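Local coordinates for acetyl xylan esterase (Metagenome, PDB 6XYC), which probably removes acetyl and feruloyl groups from xylan, as a bifunctional carbohydrate esterase of the alpha/beta hydrolase fold, at residues 128-133 with 160-165; 1-6 with 28-33. One frame throughout, in Å; residues are numbered along the deposited sequence.

Contact 1. Residues 128-133 with 160-165; sequences AFAGVT and SHVDAV
Helix 122-131, near Gly-131, packs on strand 164-168 and the chain leading into it, coming closest where Gly-131 faces Val-162, their CA atoms 6.1 Å apart. This is helix-on-sheet packing in the core of an alpha/beta hydrolase: the helix that follows the probable nucleophile elbow, with Ser-121, lies against the strand next to 114-120. Two valines from the strand side do the reaching. Val-162 sends CG2 to the CA of Gly-131, 3.8 Å away, and the same methyl stands 4.3 Å from Ala-130 CB. The two methyls of Val-165 divide the turn between Ala-128 and Gly-131. Its CG1, held opposite the backbone N by a chi1 of 177°, meets Ala-128 N at 4.0 Å, while CG2 packs directly on the CA of Gly-131, which has no side chain. The contact is van der Waals packing of methyls, mostly on the helix backbone. Nearby, Val-162 O accepts a hydrogen bond from Asn-134, and Thr-133 OG1, hydrogen-bonded to Lys-95, also reaches back to Phe-129 O at 2.7 Å. Ile-117 of strand 114-120 touches both valines and continues the apolar layer. Beside it, Val-165 CG2 rests 3.8 Å from Gly-131 CA.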
loop_
_atom_site.group_PDB
_atom_site.type_symbol
_atom_site.label_atom_id
_atom_site.label_comp_id
_atom_site.label_asym_id
_atom_site.label_seq_id
_atom_site.Cartn_x
_atom_site.Cartn_y
_atom_site.Cartn_z
ATOM N N ALA A 128 0.933 -3.810 -1.872
ATOM C CA ALA A 128 1.369 -5.071 -2.461
ATOM C C ALA A 128 2.540 -4.855 -3.408
ATOM O O ALA A 128 3.456 -5.686 -3.473
ATOM C CB ALA A 128 0.207 -5.743 -3.192
ATOM N N PHE A 129 2.535 -3.744 -4.152
ATOM C CA PHE A 129 3.628 -3.519 -5.092
ATOM C C PHE A 129 4.944 -3.276 -4.363
ATOM O O PHE A 129 5.999 -3.730 -4.818
ATOM C CB PHE A 129 3.315 -2.349 -6.020
ATOM C CG PHE A 129 3.834 -2.547 -7.417
ATOM C CD1 PHE A 129 5.198 -2.547 -7.664
ATOM C CD2 PHE A 129 2.963 -2.763 -8.468
ATOM C CE1 PHE A 129 5.682 -2.738 -8.941
ATOM C CE2 PHE A 129 3.441 -2.954 -9.754
ATOM C CZ PHE A 129 4.806 -2.944 -9.987
ATOM N N ALA A 130 4.909 -2.557 -3.236
ATOM C CA ALA A 130 6.111 -2.423 -2.419
ATOM C C ALA A 130 6.578 -3.783 -1.916
ATOM O O ALA A 130 7.779 -4.081 -1.920
ATOM C CB ALA A 130 5.847 -1.478 -1.242
ATOM N N GLY A 131 5.637 -4.629 -1.504
ATOM C CA GLY A 131 5.946 -5.930 -0.943
ATOM C C GLY A 131 6.463 -6.944 -1.935
ATOM O O GLY A 131 6.989 -7.979 -1.507
ATOM N N VAL A 132 6.313 -6.698 -3.237
ATOM C CA VAL A 132 6.896 -7.572 -4.251
ATOM C C VAL A 132 8.119 -6.957 -4.904
ATOM O O VAL A 132 8.663 -7.547 -5.841
ATOM C CB VAL A 132 5.870 -7.968 -5.329
ATOM C CG1 VAL A 132 4.692 -8.723 -4.697
ATOM C CG2 VAL A 132 5.398 -6.755 -6.103
ATOM N N THR A 133 8.581 -5.787 -4.439
ATOM C CA THR A 133 9.751 -5.151 -5.036
ATOM C C THR A 133 10.769 -4.729 -3.981
ATOM O O THR A 133 11.535 -3.788 -4.195
ATOM C CB THR A 133 9.343 -3.955 -5.898
ATOM O OG1 THR A 133 8.610 -3.013 -5.114
ATOM C CG2 THR A 133 8.488 -4.400 -7.079
ATOM N N SER A 160 14.446 0.746 1.216
ATOM C CA SER A 160 13.029 1.014 1.018
ATOM C C SER A 160 12.168 -0.232 1.195
ATOM O O SER A 160 11.008 -0.241 0.768
ATOM C CB SER A 160 12.799 1.610 -0.367
ATOM O OG SER A 160 13.130 0.679 -1.385
ATOM N N HIS A 161 12.702 -1.273 1.830
ATOM C CA HIS A 161 11.994 -2.539 1.966
ATOM C C HIS A 161 10.924 -2.457 3.052
ATOM O O HIS A 161 11.017 -1.660 3.991
ATOM C CB HIS A 161 12.984 -3.663 2.277
ATOM C CG HIS A 161 13.184 -3.911 3.739
ATOM N ND1 HIS A 161 14.161 -3.274 4.476
ATOM C CD2 HIS A 161 12.542 -4.738 4.598
ATOM C CE1 HIS A 161 14.107 -3.695 5.727
ATOM N NE2 HIS A 161 13.130 -4.580 5.829
ATOM N N VAL A 162 9.885 -3.275 2.890
ATOM C CA VAL A 162 8.825 -3.429 3.874
ATOM C C VAL A 162 8.870 -4.854 4.404
ATOM O O VAL A 162 9.295 -5.779 3.706
ATOM C CB VAL A 162 7.429 -3.107 3.291
ATOM C CG1 VAL A 162 7.304 -1.618 2.984
ATOM C CG2 VAL A 162 7.165 -3.943 2.049
ATOM N N ASP A 163 8.402 -5.033 5.641
ATOM C CA ASP A 163 8.547 -6.312 6.329
ATOM C C ASP A 163 7.290 -7.171 6.303
ATOM O O ASP A 163 7.384 -8.382 6.549
ATOM C CB ASP A 163 8.957 -6.094 7.788
ATOM C CG ASP A 163 10.319 -5.455 7.919
ATOM O OD1 ASP A 163 10.403 -4.342 8.469
ATOM O OD2 ASP A 163 11.308 -6.066 7.471
ATOM N N ALA A 164 6.132 -6.582 6.010
ATOM C CA ALA A 164 4.867 -7.303 5.972
ATOM C C ALA A 164 3.849 -6.413 5.281
ATOM O O ALA A 164 3.980 -5.182 5.288
ATOM C CB ALA A 164 4.389 -7.683 7.379
ATOM N N VAL A 165 2.842 -7.036 4.679
ATOM C CA VAL A 165 1.862 -6.322 3.873
ATOM C C VAL A 165 0.469 -6.779 4.270
ATOM O O VAL A 165 0.228 -7.975 4.455
ATOM C CB VAL A 165 2.084 -6.555 2.365
ATOM C CG1 VAL A 165 0.993 -5.853 1.551
ATOM C CG2 VAL A 165 3.472 -6.096 1.939
#

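Contact 2. Residues 1-6 with 28-33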
loop_
_atom_site.group_PDB
_atom_site.type_symbol
_atom_site.label_atom_id
_atom_site.label_comp_id
_atom_site.label_asym_id
_atom_site.label_seq_id
_atom_site.Cartn_x
_atom_site.Cartn_y
_atom_site.Cartn_z
ATOM N N LYS A 1 -11.008 14.989 11.381
ATOM C CA LYS A 1 -9.914 14.765 10.444
ATOM C C LYS A 1 -8.816 13.930 11.094
ATOM O O LYS A 1 -8.221 14.340 12.090
ATOM C CB LYS A 1 -9.346 16.100 9.957
ATOM C CG LYS A 1 -8.250 15.971 8.908
ATOM C CD LYS A 1 -8.252 17.162 7.956
ATOM C CE LYS A 1 -6.849 17.457 7.446
ATOM N NZ LYS A 1 -6.112 18.394 8.334
ATOM N N GLY A 2 -8.556 12.756 10.525
ATOM C CA GLY A 2 -7.537 11.866 11.034
ATOM C C GLY A 2 -8.082 10.897 12.064
ATOM O O GLY A 2 -9.297 10.719 12.195
ATOM N N PRO A 3 -7.195 10.255 12.820
ATOM C CA PRO A 3 -7.647 9.337 13.868
ATOM C C PRO A 3 -8.123 10.098 15.098
ATOM O O PRO A 3 -7.770 11.257 15.325
ATOM C CB PRO A 3 -6.400 8.504 14.179
ATOM C CG PRO A 3 -5.241 9.446 13.879
ATOM C CD PRO A 3 -5.730 10.439 12.828
ATOM N N ALA A 4 -8.949 9.421 15.891
ATOM C CA ALA A 4 -9.497 10.031 17.095
ATOM C C ALA A 4 -8.372 10.531 17.992
ATOM O O ALA A 4 -7.344 9.869 18.157
ATOM C CB ALA A 4 -10.376 9.030 17.843
ATOM N N GLU A 5 -8.578 11.713 18.576
ATOM C CA GLU A 5 -7.521 12.379 19.327
ATOM C C GLU A 5 -6.973 11.506 20.448
ATOM O O GLU A 5 -5.778 11.574 20.756
ATOM C CB GLU A 5 -8.047 13.696 19.900
ATOM C CG GLU A 5 -6.989 14.629 20.454
ATOM C CD GLU A 5 -6.758 14.437 21.935
ATOM O OE1 GLU A 5 -7.590 13.787 22.598
ATOM O OE2 GLU A 5 -5.734 14.940 22.439
ATOM N N ASP A 6 -7.821 10.688 21.072
ATOM C CA ASP A 6 -7.395 9.880 22.208
ATOM C C ASP A 6 -6.699 8.589 21.799
ATOM O O ASP A 6 -6.363 7.782 22.675
ATOM C CB ASP A 6 -8.592 9.559 23.111
ATOM C CG ASP A 6 -9.625 8.684 22.432
ATOM O OD1 ASP A 6 -10.486 8.131 23.148
ATOM O OD2 ASP A 6 -9.583 8.555 21.190
ATOM N N ASP A 28 1.633 12.006 7.494
ATOM C CA ASP A 28 1.305 12.253 8.891
ATOM C C ASP A 28 1.831 11.093 9.725
ATOM O O ASP A 28 1.766 9.936 9.298
ATOM C CB ASP A 28 -0.203 12.402 9.091
ATOM C CG ASP A 28 -0.810 13.468 8.201
ATOM O OD1 ASP A 28 -0.106 14.452 7.877
ATOM O OD2 ASP A 28 -1.989 13.308 7.830
ATOM N N ILE A 29 2.351 11.399 10.912
ATOM C CA ILE A 29 2.905 10.385 11.805
ATOM C C ILE A 29 2.185 10.470 13.144
ATOM O O ILE A 29 2.085 11.552 13.726
ATOM C CB ILE A 29 4.422 10.568 11.999
ATOM C CG1 ILE A 29 5.157 10.476 10.661
ATOM C CG2 ILE A 29 4.956 9.528 12.967
ATOM C CD1 ILE A 29 6.625 10.836 10.745
ATOM N N TYR A 30 1.700 9.333 13.636
ATOM C CA TYR A 30 1.026 9.240 14.926
ATOM C C TYR A 30 1.688 8.156 15.767
ATOM O O TYR A 30 1.964 7.064 15.263
ATOM C CB TYR A 30 -0.464 8.913 14.766
ATOM C CG TYR A 30 -1.238 9.888 13.913
ATOM C CD1 TYR A 30 -1.844 10.999 14.474
ATOM C CD2 TYR A 30 -1.376 9.688 12.544
ATOM C CE1 TYR A 30 -2.561 11.887 13.700
ATOM C CE2 TYR A 30 -2.085 10.575 11.760
ATOM C CZ TYR A 30 -2.679 11.676 12.346
ATOM O OH TYR A 30 -3.392 12.566 11.578
ATOM N N LEU A 31 1.944 8.453 17.057
ATOM C CA LEU A 31 2.463 7.454 17.981
ATOM C C LEU A 31 1.380 7.051 18.983
ATOM O O LEU A 31 0.572 7.895 19.384
ATOM C CB LEU A 31 3.683 7.973 18.745
ATOM C CG LEU A 31 4.791 8.609 17.902
ATOM C CD1 LEU A 31 5.910 9.132 18.797
ATOM C CD2 LEU A 31 5.333 7.621 16.874
ATOM N N PRO A 32 1.338 5.787 19.413
ATOM C CA PRO A 32 0.214 5.334 20.243
ATOM C C PRO A 32 0.097 6.101 21.552
ATOM O O PRO A 32 1.075 6.620 22.093
ATOM C CB PRO A 32 0.524 3.851 20.494
ATOM C CG PRO A 32 1.439 3.446 19.372
ATOM C CD PRO A 32 2.240 4.680 19.035
ATOM N N LYS A 33 -1.134 6.159 22.064
ATOM C CA LYS A 33 -1.375 6.764 23.372
ATOM C C LYS A 33 -0.538 6.087 24.444
ATOM O O LYS A 33 0.135 6.752 25.242
ATOM C CB LYS A 33 -2.862 6.676 23.713
ATOM C CG LYS A 33 -3.221 7.200 25.098
ATOM C CD LYS A 33 -3.358 8.730 25.147
ATOM C CE LYS A 33 -4.111 9.314 23.957
ATOM N NZ LYS A 33 -3.744 10.727 23.676
#
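Pro-3 points its CG-CD edge at one face of the Tyr-30 ring, the two side chains approaching from opposite directions as the N-terminal segment 1-6 runs above the end of strand 26-32. The CH-pi contact is nearly vertical: Pro-3 CG sits 3.6 Å from the ring centroid and 11° off the normal. CD lies nearer the phenol end, 3.3 Å from Tyr-30 CZ. A chi1 of -57° turns the tyrosine ring beside its own backbone N, and Tyr-8 meets that ring edge-to-face. Before the proline, Gly-2 passes the hydroxyl with its CA 4.2 Å from Tyr-30 OH.

Farther along, Lys-33 can be followed outward. Its CB lies 3.8 Å from Asp-6 O, and CG and CD keep about the same distance from that carbonyl. Bends at chi2 and chi3 fold the chain back over it, bringing CE to 3.0 Å from Asp-6 O, a close approach. The tip, NZ, then gives its hydrogen bond to Tyr-8 O; Glu-5 O lies 3.7 Å from NZ, a contact and not a hydrogen bond. The carboxylate of Glu-5 stands 4.8 Å from that ammonium, measured OE2 to NZ, a separation at which the opposite charges may still attract weakly, though they are not in contact. Ser-60 of helix 56-69 touches both Pro-3 and Tyr-30. The whole is an N-terminal loop laid over the antiparallel margin, strands 8-16 and 26-32, of an alpha/beta hydrolase sheet.

Both contacts rest on the same mixed sheet, yet their centres lie 24 Å apart and they do not touch. Contact 1 is fully buried, where a helix packs on a strand from the parallel part of the sheet and the chain leading into it, not far from the probable nucleophile elbow. Contact 2 sits at the antiparallel margin, part buried and part exposed, and joins an irregular terminal segment to a strand. Their chemistry follows: methyls against helix backbone and an alanine in the first, a proline-aromatic face with a lysine over backbone carbonyls in the second. In each a glycine lies against the partner: Gly-131 under two valine methyls, Gly-2 beside the tyrosine hydroxyl.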